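Local coordinates for protein glutathione s-transferase S2 (Nilaparvata lugens, PDB 5H5L) that acts as a glutathione-requiring prostaglandin D synthase and probably also transfers glutathione to electrophilic substrates, as other sigma-class glutathione transferases do, at residues P17-L22 / F29-I34; G142-G147 / W151-F156. One frame throughout, in Å; residues are numbered along the deposited sequence.

Interaction 1 of 2, residues P17-L22 / F29-I34; sequences PIRWML and FEDNRI
R19 reaches from helix 15-25 to D31 on strand 30-34 and forms a salt bridge with it. R19 NE donates to D31 OD1 over 2.9 Å, with an N-H...O angle of 156°. The oxygen lies at the edge of the guanidinium, near its plane, and uses its syn lone pair. The carboxylate is turned 77° from the guanidinium. R33 covers one face of the R19 guanidinium. The two flat groups are stacked with centres 3.7 Å apart, and R33 NH2 sits over the middle of R19, 3.3 Å from R19 CZ. D31 lies at the edges of both stacked groups, and its negative charge probably offsets their like charges. Its other oxygen takes R33 NE, with D31 OD2 at 2.9 Å, and is met from above the carboxylate plane. D31 therefore grips both arginines, one with each oxygen. Water 1 bridges the network, 2.9 Å from R19 NH2 and 2.8 Å from D31 OD1.

An apolar contact lies beside the charged group. L22 CD1 rests over one face of the F29 ring, 3.9 Å from its centroid, in a CH-pi contact. L22 CB meets F29 CD1 at 3.7 Å. F29 CG lies between its backbone N and carbonyl carbon (chi1 70°), and this turns the ring to the helix.

Second-shell groups hold the arginines in place. R19 NH1 is hydrogen-bonded to F11 O and salt-bridged to E16 OE1. R19 NH2 is hydrogen-bonded to F9 O and R33 NH1 to N10 OD1. The contact joins the helix and second strand of the beta-alpha-beta unit 4-9, 15-25, 30-34 in the thioredoxin-like domain. Strand 30-34 is an outer strand, parallel to 4-9. Helix 188-196 brings W193 against R19 and D31, and helix 64-75 packs L71 against L22.

Interaction 2 of 2, residues G142-G147 / W151-F156; sequences GYLANG and WGDIYF
G152 meets L144 first. L144 CD1 lies 3.5 Å from G152 O. The leucine methyl packs directly on the helix backbone here.

D153 carries the polar part of the contact. Its OD1 accepts the backbone N-H of L144 through its syn lone pair, with L144 N at 2.8 Å from D153 OD1 and an angle of 164°. The same oxygen lies 3.2 Å from L144 CB. D153 OD2 accepts from S150 N, just before the helix. Water 2 lies 2.6 Å from D153 OD2 and accepts from A145 N, so the carboxylate reaches two successive amides of the loop, one directly and one through water. Y143 flanks this group, with its CD1 3.5 Å from D153 OD2.

F156 lies one turn further along. Its CG is anti to the backbone N (chi1 179°), which brings a face of the ring to L144. L144 CD2 sits over the ring face, 4.2 Å from the centroid, in a CH-pi contact. L144 CD1 packs on F156 CB.

L180 of helix 175-185 touches Y143, D153 and F156. The S150-W151-G152-D153 sequence and the D153 bond to S150 N are consistent with the S/T-x-x-D N-capping box that starts the core helix of the all-helical GST C-terminal domain.

Overall arrangement
Interaction 1 belongs to the N-terminal thioredoxin-like domain and interaction 2 to the helical C-terminal domain. Their centres are 20 Å apart, yet helices 15-25 and 151-164 touch directly. P17 CB packs on Y155 CD1 at 3.6 Å, and M21 SD on I154 CG2 at 3.6 Å. W20 also packs on I154. The two contacts thus lie on either side of this helix-helix interface between the domains. Both are set back from bound glutathione: the R19 side chain lies about 10 Å from it and G152 about 13 Å. The R19 side chain is about 4 Å from that of the glutathione-binding Y8. Y155 OH bonds to S64 and R99 of the glutathione pocket.

Interaction 1 of 2, residues P17-L22 / F29-I34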
ATOM      1  N   PRO B  17     -13.277  -3.121  -5.891  1.00 14.53           N
ATOM      2  CA  PRO B  17     -12.997  -3.928  -4.709  1.00 14.43           C
ATOM      3  C   PRO B  17     -13.848  -3.539  -3.525  1.00 18.79           C
ATOM      4  O   PRO B  17     -14.296  -4.417  -2.779  1.00 16.48           O
ATOM      5  CB  PRO B  17     -11.500  -3.696  -4.468  1.00 18.61           C
ATOM      6  CG  PRO B  17     -11.085  -2.672  -5.369  1.00 23.81           C
ATOM      7  CD  PRO B  17     -12.050  -2.544  -6.465  1.00 15.46           C
ATOM      8  N   ILE B  18     -14.131  -2.247  -3.347  1.00 15.45           N
ATOM      9  CA  ILE B  18     -14.960  -1.853  -2.215  1.00 17.10           C
ATOM     10  C   ILE B  18     -16.415  -2.247  -2.456  1.00 16.14           C
ATOM     11  O   ILE B  18     -17.095  -2.762  -1.559  1.00 17.88           O
ATOM     12  CB  ILE B  18     -14.806  -0.343  -1.961  1.00 18.28           C
ATOM     13  CG1 ILE B  18     -13.353  -0.002  -1.596  1.00 15.21           C
ATOM     14  CG2 ILE B  18     -15.723   0.093  -0.828  1.00 15.92           C
ATOM     15  CD1 ILE B  18     -13.002   1.441  -1.729  1.00 14.56           C
ATOM     16  N   ARG B  19     -16.910  -2.044  -3.681  1.00 18.89           N
ATOM     17  CA  ARG B  19     -18.268  -2.492  -3.995  1.00 22.47           C
ATOM     18  C   ARG B  19     -18.419  -3.995  -3.788  1.00 19.89           C
ATOM     19  O   ARG B  19     -19.421  -4.459  -3.220  1.00 17.98           O
ATOM     20  CB  ARG B  19     -18.629  -2.108  -5.435  1.00 15.31           C
ATOM     21  CG  ARG B  19     -18.667  -0.603  -5.728  1.00 20.41           C
ATOM     22  CD  ARG B  19     -18.695  -0.320  -7.232  1.00 27.78           C
ATOM     23  NE  ARG B  19     -18.661   1.098  -7.587  1.00 21.17           N
ATOM     24  CZ  ARG B  19     -17.920   1.616  -8.556  1.00 23.37           C
ATOM     25  NH1 ARG B  19     -17.115   0.849  -9.285  1.00 24.78           N
ATOM     26  NH2 ARG B  19     -17.962   2.920  -8.793  1.00 29.93           N
ATOM     27  N   TRP B  20     -17.436  -4.785  -4.243  1.00 20.10           N
ATOM     28  CA  TRP B  20     -17.536  -6.226  -4.043  1.00 20.88           C
ATOM     29  C   TRP B  20     -17.511  -6.580  -2.571  1.00 19.67           C
ATOM     30  O   TRP B  20     -18.245  -7.467  -2.136  1.00 20.08           O
ATOM     31  CB  TRP B  20     -16.409  -6.989  -4.758  1.00 21.28           C
ATOM     32  CG  TRP B  20     -16.527  -7.029  -6.261  1.00 20.09           C
ATOM     33  CD1 TRP B  20     -17.280  -6.210  -7.040  1.00 26.32           C
ATOM     34  CD2 TRP B  20     -15.860  -7.938  -7.164  1.00 18.84           C
ATOM     35  NE1 TRP B  20     -17.125  -6.542  -8.370  1.00 24.10           N
ATOM     36  CE2 TRP B  20     -16.256  -7.595  -8.466  1.00 22.59           C
ATOM     37  CE3 TRP B  20     -14.957  -8.990  -6.991  1.00 25.20           C
ATOM     38  CZ2 TRP B  20     -15.795  -8.256  -9.580  1.00 19.37           C
ATOM     39  CZ3 TRP B  20     -14.499  -9.654  -8.109  1.00 21.09           C
ATOM     40  CH2 TRP B  20     -14.935  -9.296  -9.383  1.00 17.06           C
ATOM     41  N   MET B  21     -16.644  -5.933  -1.785  1.00 18.36           N
ATOM     42  CA  MET B  21     -16.584  -6.246  -0.355  1.00 16.71           C
ATOM     43  C   MET B  21     -17.891  -5.880   0.344  1.00 14.92           C
ATOM     44  O   MET B  21     -18.381  -6.623   1.207  1.00 15.94           O
ATOM     45  CB  MET B  21     -15.407  -5.518   0.295  1.00 20.00           C
ATOM     46  CG  MET B  21     -14.028  -6.118  -0.017  1.00 17.73           C
ATOM     47  SD  MET B  21     -13.907  -7.859   0.355  1.00 17.39           S
ATOM     48  CE  MET B  21     -14.265  -7.889   2.065  1.00 19.97           C
ATOM     49  N   LEU B  22     -18.464  -4.750  -0.011  1.00 15.09           N
ATOM     50  CA  LEU B  22     -19.729  -4.360   0.614  1.00 17.60           C
ATOM     51  C   LEU B  22     -20.845  -5.310   0.190  1.00 17.41           C
ATOM     52  O   LEU B  22     -21.693  -5.685   1.010  1.00 21.87           O
ATOM     53  CB  LEU B  22     -20.065  -2.923   0.245  1.00 19.10           C
ATOM     54  CG  LEU B  22     -19.175  -1.836   0.873  1.00 19.16           C
ATOM     55  CD1 LEU B  22     -19.446  -0.551   0.204  1.00 20.54           C
ATOM     56  CD2 LEU B  22     -19.481  -1.720   2.345  1.00 18.28           C
ATOM     57  N   PHE B  29     -25.582   0.117   0.635  1.00 26.41           N
ATOM     58  CA  PHE B  29     -24.652   1.202   0.515  1.00 28.67           C
ATOM     59  C   PHE B  29     -25.034   2.039  -0.681  1.00 29.22           C
ATOM     60  O   PHE B  29     -25.531   1.527  -1.689  1.00 28.28           O
ATOM     61  CB  PHE B  29     -23.217   0.685   0.388  1.00 24.61           C
ATOM     62  CG  PHE B  29     -22.911  -0.011  -0.910  1.00 22.01           C
ATOM     63  CD1 PHE B  29     -23.119  -1.369  -1.053  1.00 28.70           C
ATOM     64  CD2 PHE B  29     -22.346   0.676  -1.940  1.00 21.41           C
ATOM     65  CE1 PHE B  29     -22.785  -2.005  -2.250  1.00 24.97           C
ATOM     66  CE2 PHE B  29     -21.999   0.063  -3.121  1.00 25.91           C
ATOM     67  CZ  PHE B  29     -22.204  -1.279  -3.272  1.00 20.15           C
ATOM     68  N   GLU B  30     -24.780   3.336  -0.560  1.00 25.14           N
ATOM     69  CA  GLU B  30     -24.934   4.235  -1.682  1.00 24.76           C
ATOM     70  C   GLU B  30     -23.726   4.124  -2.589  1.00 30.85           C
ATOM     71  O   GLU B  30     -22.581   4.308  -2.149  1.00 27.87           O
ATOM     72  CB  GLU B  30     -25.112   5.675  -1.195  1.00 25.01           C
ATOM     73  CG  GLU B  30     -25.251   6.664  -2.328  1.00 27.32           C
ATOM     74  CD  GLU B  30     -25.416   8.092  -1.845  1.00 36.95           C
ATOM     75  OE1 GLU B  30     -25.938   8.297  -0.734  1.00 44.38           O
ATOM     76  OE2 GLU B  30     -25.001   9.008  -2.580  1.00 40.88           O
ATOM     77  N   ASP B  31     -23.992   3.849  -3.863  1.00 22.33           N
ATOM     78  CA  ASP B  31     -22.964   3.719  -4.894  1.00 24.33           C
ATOM     79  C   ASP B  31     -22.941   5.015  -5.694  1.00 36.34           C
ATOM     80  O   ASP B  31     -23.481   5.117  -6.797  1.00 35.62           O
ATOM     81  CB  ASP B  31     -23.249   2.509  -5.782  1.00 28.13           C
ATOM     82  CG  ASP B  31     -22.092   2.140  -6.671  1.00 32.00           C
ATOM     83  OD1 ASP B  31     -20.939   2.432  -6.301  1.00 26.82           O
ATOM     84  OD2 ASP B  31     -22.330   1.548  -7.751  1.00 27.71           O
ATOM     85  N   ASN B  32     -22.280   6.022  -5.124  1.00 29.69           N
ATOM     86  CA  ASN B  32     -22.214   7.357  -5.719  1.00 29.79           C
ATOM     87  C   ASN B  32     -21.163   7.403  -6.825  1.00 34.67           C
ATOM     88  O   ASN B  32     -19.960   7.455  -6.545  1.00 36.05           O
ATOM     89  CB  ASN B  32     -21.925   8.380  -4.616  1.00 32.79           C
ATOM     90  CG  ASN B  32     -21.956   9.800  -5.115  1.00 41.14           C
ATOM     91  OD1 ASN B  32     -22.865  10.188  -5.852  1.00 43.63           O
ATOM     92  ND2 ASN B  32     -20.950  10.590  -4.730  1.00 39.56           N
ATOM     93  N   ARG B  33     -21.615   7.420  -8.093  1.00 31.23           N
ATOM     94  CA  ARG B  33     -20.743   7.370  -9.265  1.00 31.23           C
ATOM     95  C   ARG B  33     -20.593   8.731  -9.932  1.00 35.26           C
ATOM     96  O   ARG B  33     -21.566   9.472 -10.093  1.00 50.16           O
ATOM     97  CB  ARG B  33     -21.261   6.360 -10.298  1.00 38.37           C
ATOM     98  CG  ARG B  33     -21.282   4.933  -9.783  1.00 36.20           C
ATOM     99  CD  ARG B  33     -21.922   3.909 -10.747  1.00 36.67           C
ATOM    100  NE  ARG B  33     -21.534   2.570 -10.316  1.00 47.08           N
ATOM    101  CZ  ARG B  33     -20.710   1.741 -10.956  1.00 36.87           C
ATOM    102  NH1 ARG B  33     -20.160   2.026 -12.130  1.00 31.36           N
ATOM    103  NH2 ARG B  33     -20.415   0.603 -10.377  1.00 41.91           N
ATOM    104  N   ILE B  34     -19.372   9.026 -10.366  1.00 34.60           N
ATOM    105  CA  ILE B  34     -18.981  10.341 -10.851  1.00 39.44           C
ATOM    106  C   ILE B  34     -18.617  10.239 -12.315  1.00 42.85           C
ATOM    107  O   ILE B  34     -17.819   9.376 -12.703  1.00 41.07           O
ATOM    108  CB  ILE B  34     -17.776  10.904 -10.076  1.00 41.04           C
ATOM    109  CG1 ILE B  34     -18.029  10.837  -8.587  1.00 37.07           C
ATOM    110  CG2 ILE B  34     -17.479  12.338 -10.511  1.00 42.92           C
ATOM    111  CD1 ILE B  34     -19.251  11.604  -8.133  1.00 43.75           C
TER
HETATM  112  O   HOH W   1     -19.163   4.517  -6.624  1.00 21.69           O

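Interaction 2 of 2, residues G142-G147 / W151-F156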
ATOM      1  N   GLY B 142      -4.987 -22.667  -3.777  1.00 19.12           N
ATOM      2  CA  GLY B 142      -5.918 -22.054  -4.686  1.00 14.45           C
ATOM      3  C   GLY B 142      -6.367 -20.664  -4.282  1.00 19.11           C
ATOM      4  O   GLY B 142      -7.393 -20.186  -4.784  1.00 20.28           O
ATOM      5  N   TYR B 143      -5.655 -20.015  -3.361  1.00 18.09           N
ATOM      6  CA  TYR B 143      -5.961 -18.654  -2.919  1.00 20.60           C
ATOM      7  C   TYR B 143      -4.672 -17.851  -2.864  1.00 19.25           C
ATOM      8  O   TYR B 143      -3.568 -18.400  -2.966  1.00 16.72           O
ATOM      9  CB  TYR B 143      -6.643 -18.660  -1.549  1.00 18.61           C
ATOM     10  CG  TYR B 143      -7.968 -19.341  -1.569  1.00 22.30           C
ATOM     11  CD1 TYR B 143      -9.088 -18.659  -2.010  1.00 21.30           C
ATOM     12  CD2 TYR B 143      -8.108 -20.677  -1.170  1.00 25.07           C
ATOM     13  CE1 TYR B 143     -10.328 -19.263  -2.040  1.00 30.72           C
ATOM     14  CE2 TYR B 143      -9.352 -21.303  -1.205  1.00 24.83           C
ATOM     15  CZ  TYR B 143     -10.457 -20.574  -1.643  1.00 28.43           C
ATOM     16  OH  TYR B 143     -11.711 -21.107  -1.706  1.00 27.50           O
ATOM     17  N   LEU B 144      -4.818 -16.530  -2.704  1.00 15.74           N
ATOM     18  CA  LEU B 144      -3.653 -15.678  -2.553  1.00 15.41           C
ATOM     19  C   LEU B 144      -2.906 -15.980  -1.274  1.00 18.66           C
ATOM     20  O   LEU B 144      -1.679 -15.861  -1.246  1.00 20.63           O
ATOM     21  CB  LEU B 144      -4.033 -14.195  -2.567  1.00 18.80           C
ATOM     22  CG  LEU B 144      -4.133 -13.440  -3.878  1.00 27.01           C
ATOM     23  CD1 LEU B 144      -4.374 -11.958  -3.516  1.00 21.48           C
ATOM     24  CD2 LEU B 144      -2.914 -13.600  -4.809  1.00 22.27           C
ATOM     25  N   ALA B 145      -3.607 -16.387  -0.214  1.00 16.93           N
ATOM     26  CA  ALA B 145      -2.947 -16.500   1.070  1.00 15.25           C
ATOM     27  C   ALA B 145      -3.648 -17.506   1.963  1.00 18.30           C
ATOM     28  O   ALA B 145      -4.879 -17.591   1.959  1.00 19.37           O
ATOM     29  CB  ALA B 145      -2.915 -15.152   1.779  1.00 17.71           C
ATOM     30  N   ASN B 146      -2.843 -18.258   2.728  1.00 19.78           N
ATOM     31  CA  ASN B 146      -3.300 -19.063   3.865  1.00 23.73           C
ATOM     32  C   ASN B 146      -4.261 -20.190   3.461  1.00 27.95           C
ATOM     33  O   ASN B 146      -4.998 -20.723   4.299  1.00 22.55           O
ATOM     34  CB  ASN B 146      -3.976 -18.195   4.927  1.00 19.06           C
ATOM     35  CG  ASN B 146      -3.115 -17.028   5.385  1.00 19.51           C
ATOM     36  OD1 ASN B 146      -1.956 -17.199   5.769  1.00 20.73           O
ATOM     37  ND2 ASN B 146      -3.701 -15.837   5.382  1.00 14.12           N
ATOM     38  N   GLY B 147      -4.302 -20.568   2.193  1.00 25.19           N
ATOM     39  CA  GLY B 147      -5.207 -21.622   1.789  1.00 27.78           C
ATOM     40  C   GLY B 147      -6.668 -21.330   2.020  1.00 26.15           C
ATOM     41  O   GLY B 147      -7.458 -22.261   2.114  1.00 21.40           O
ATOM     42  N   TRP B 151      -9.997 -11.089   1.798  1.00 16.68           N
ATOM     43  CA  TRP B 151     -10.274  -9.824   1.123  1.00 13.29           C
ATOM     44  C   TRP B 151      -9.248  -9.582   0.034  1.00 11.64           C
ATOM     45  O   TRP B 151      -9.541  -8.936  -0.973  1.00 13.51           O
ATOM     46  CB  TRP B 151     -10.280  -8.647   2.140  1.00 16.49           C
ATOM     47  CG  TRP B 151      -8.925  -8.361   2.720  1.00 12.99           C
ATOM     48  CD1 TRP B 151      -8.394  -8.892   3.872  1.00 13.19           C
ATOM     49  CD2 TRP B 151      -7.927  -7.494   2.185  1.00 11.18           C
ATOM     50  NE1 TRP B 151      -7.142  -8.402   4.083  1.00 12.47           N
ATOM     51  CE2 TRP B 151      -6.830  -7.544   3.059  1.00 13.61           C
ATOM     52  CE3 TRP B 151      -7.847  -6.684   1.039  1.00 10.32           C
ATOM     53  CZ2 TRP B 151      -5.679  -6.824   2.840  1.00 11.35           C
ATOM     54  CZ3 TRP B 151      -6.703  -5.971   0.814  1.00  9.50           C
ATOM     55  CH2 TRP B 151      -5.620  -6.046   1.697  1.00 10.53           C
ATOM     56  N   GLY B 152      -8.047 -10.118   0.210  1.00 11.99           N
ATOM     57  CA  GLY B 152      -7.049 -10.001  -0.819  1.00 11.40           C
ATOM     58  C   GLY B 152      -7.478 -10.627  -2.142  1.00 13.07           C
ATOM     59  O   GLY B 152      -7.252 -10.054  -3.214  1.00 11.36           O
ATOM     60  N   ASP B 153      -8.069 -11.819  -2.086  1.00 14.53           N
ATOM     61  CA  ASP B 153      -8.575 -12.448  -3.315  1.00 13.80           C
ATOM     62  C   ASP B 153      -9.587 -11.549  -4.016  1.00 14.06           C
ATOM     63  O   ASP B 153      -9.578 -11.401  -5.244  1.00 14.06           O
ATOM     64  CB  ASP B 153      -9.222 -13.801  -2.981  1.00 15.99           C
ATOM     65  CG  ASP B 153      -8.261 -14.770  -2.322  1.00 18.01           C
ATOM     66  OD1 ASP B 153      -7.165 -14.991  -2.882  1.00 19.74           O
ATOM     67  OD2 ASP B 153      -8.581 -15.278  -1.218  1.00 20.14           O
ATOM     68  N   ILE B 154     -10.473 -10.939  -3.247  1.00 12.90           N
ATOM     69  CA  ILE B 154     -11.506 -10.102  -3.820  1.00  9.70           C
ATOM     70  C   ILE B 154     -10.917  -8.839  -4.415  1.00 15.93           C
ATOM     71  O   ILE B 154     -11.300  -8.426  -5.504  1.00 15.72           O
ATOM     72  CB  ILE B 154     -12.553  -9.853  -2.728  1.00 14.34           C
ATOM     73  CG1 ILE B 154     -13.275 -11.195  -2.473  1.00 23.15           C
ATOM     74  CG2 ILE B 154     -13.549  -8.798  -3.152  1.00 20.75           C
ATOM     75  CD1 ILE B 154     -14.182 -11.203  -1.274  1.00 25.02           C
ATOM     76  N   TYR B 155      -9.955  -8.228  -3.732  1.00 14.49           N
ATOM     77  CA  TYR B 155      -9.295  -7.053  -4.278  1.00 13.25           C
ATOM     78  C   TYR B 155      -8.569  -7.400  -5.574  1.00 13.67           C
ATOM     79  O   TYR B 155      -8.696  -6.702  -6.581  1.00 16.56           O
ATOM     80  CB  TYR B 155      -8.336  -6.518  -3.209  1.00 11.10           C
ATOM     81  CG  TYR B 155      -7.701  -5.185  -3.484  1.00 13.52           C
ATOM     82  CD1 TYR B 155      -8.256  -4.017  -2.967  1.00 15.18           C
ATOM     83  CD2 TYR B 155      -6.509  -5.090  -4.198  1.00 14.18           C
ATOM     84  CE1 TYR B 155      -7.656  -2.784  -3.172  1.00 16.19           C
ATOM     85  CE2 TYR B 155      -5.915  -3.865  -4.416  1.00 18.09           C
ATOM     86  CZ  TYR B 155      -6.506  -2.713  -3.889  1.00 15.74           C
ATOM     87  OH  TYR B 155      -5.915  -1.498  -4.111  1.00 18.24           O
ATOM     88  N   PHE B 156      -7.817  -8.496  -5.554  1.00 13.98           N
ATOM     89  CA  PHE B 156      -7.006  -8.933  -6.695  1.00 12.64           C
ATOM     90  C   PHE B 156      -7.878  -9.181  -7.934  1.00 14.99           C
ATOM     91  O   PHE B 156      -7.635  -8.616  -9.015  1.00 18.73           O
ATOM     92  CB  PHE B 156      -6.257 -10.182  -6.222  1.00 11.35           C
ATOM     93  CG  PHE B 156      -5.357 -10.850  -7.232  1.00 15.57           C
ATOM     94  CD1 PHE B 156      -4.252 -10.211  -7.758  1.00 19.75           C
ATOM     95  CD2 PHE B 156      -5.550 -12.180  -7.544  1.00 16.92           C
ATOM     96  CE1 PHE B 156      -3.396 -10.892  -8.656  1.00 23.21           C
ATOM     97  CE2 PHE B 156      -4.701 -12.835  -8.403  1.00 17.16           C
ATOM     98  CZ  PHE B 156      -3.641 -12.200  -8.952  1.00 20.12           C
TER
HETATM   99  O   HOH W   2      -6.406 -15.537   0.273  1.00 14.22           O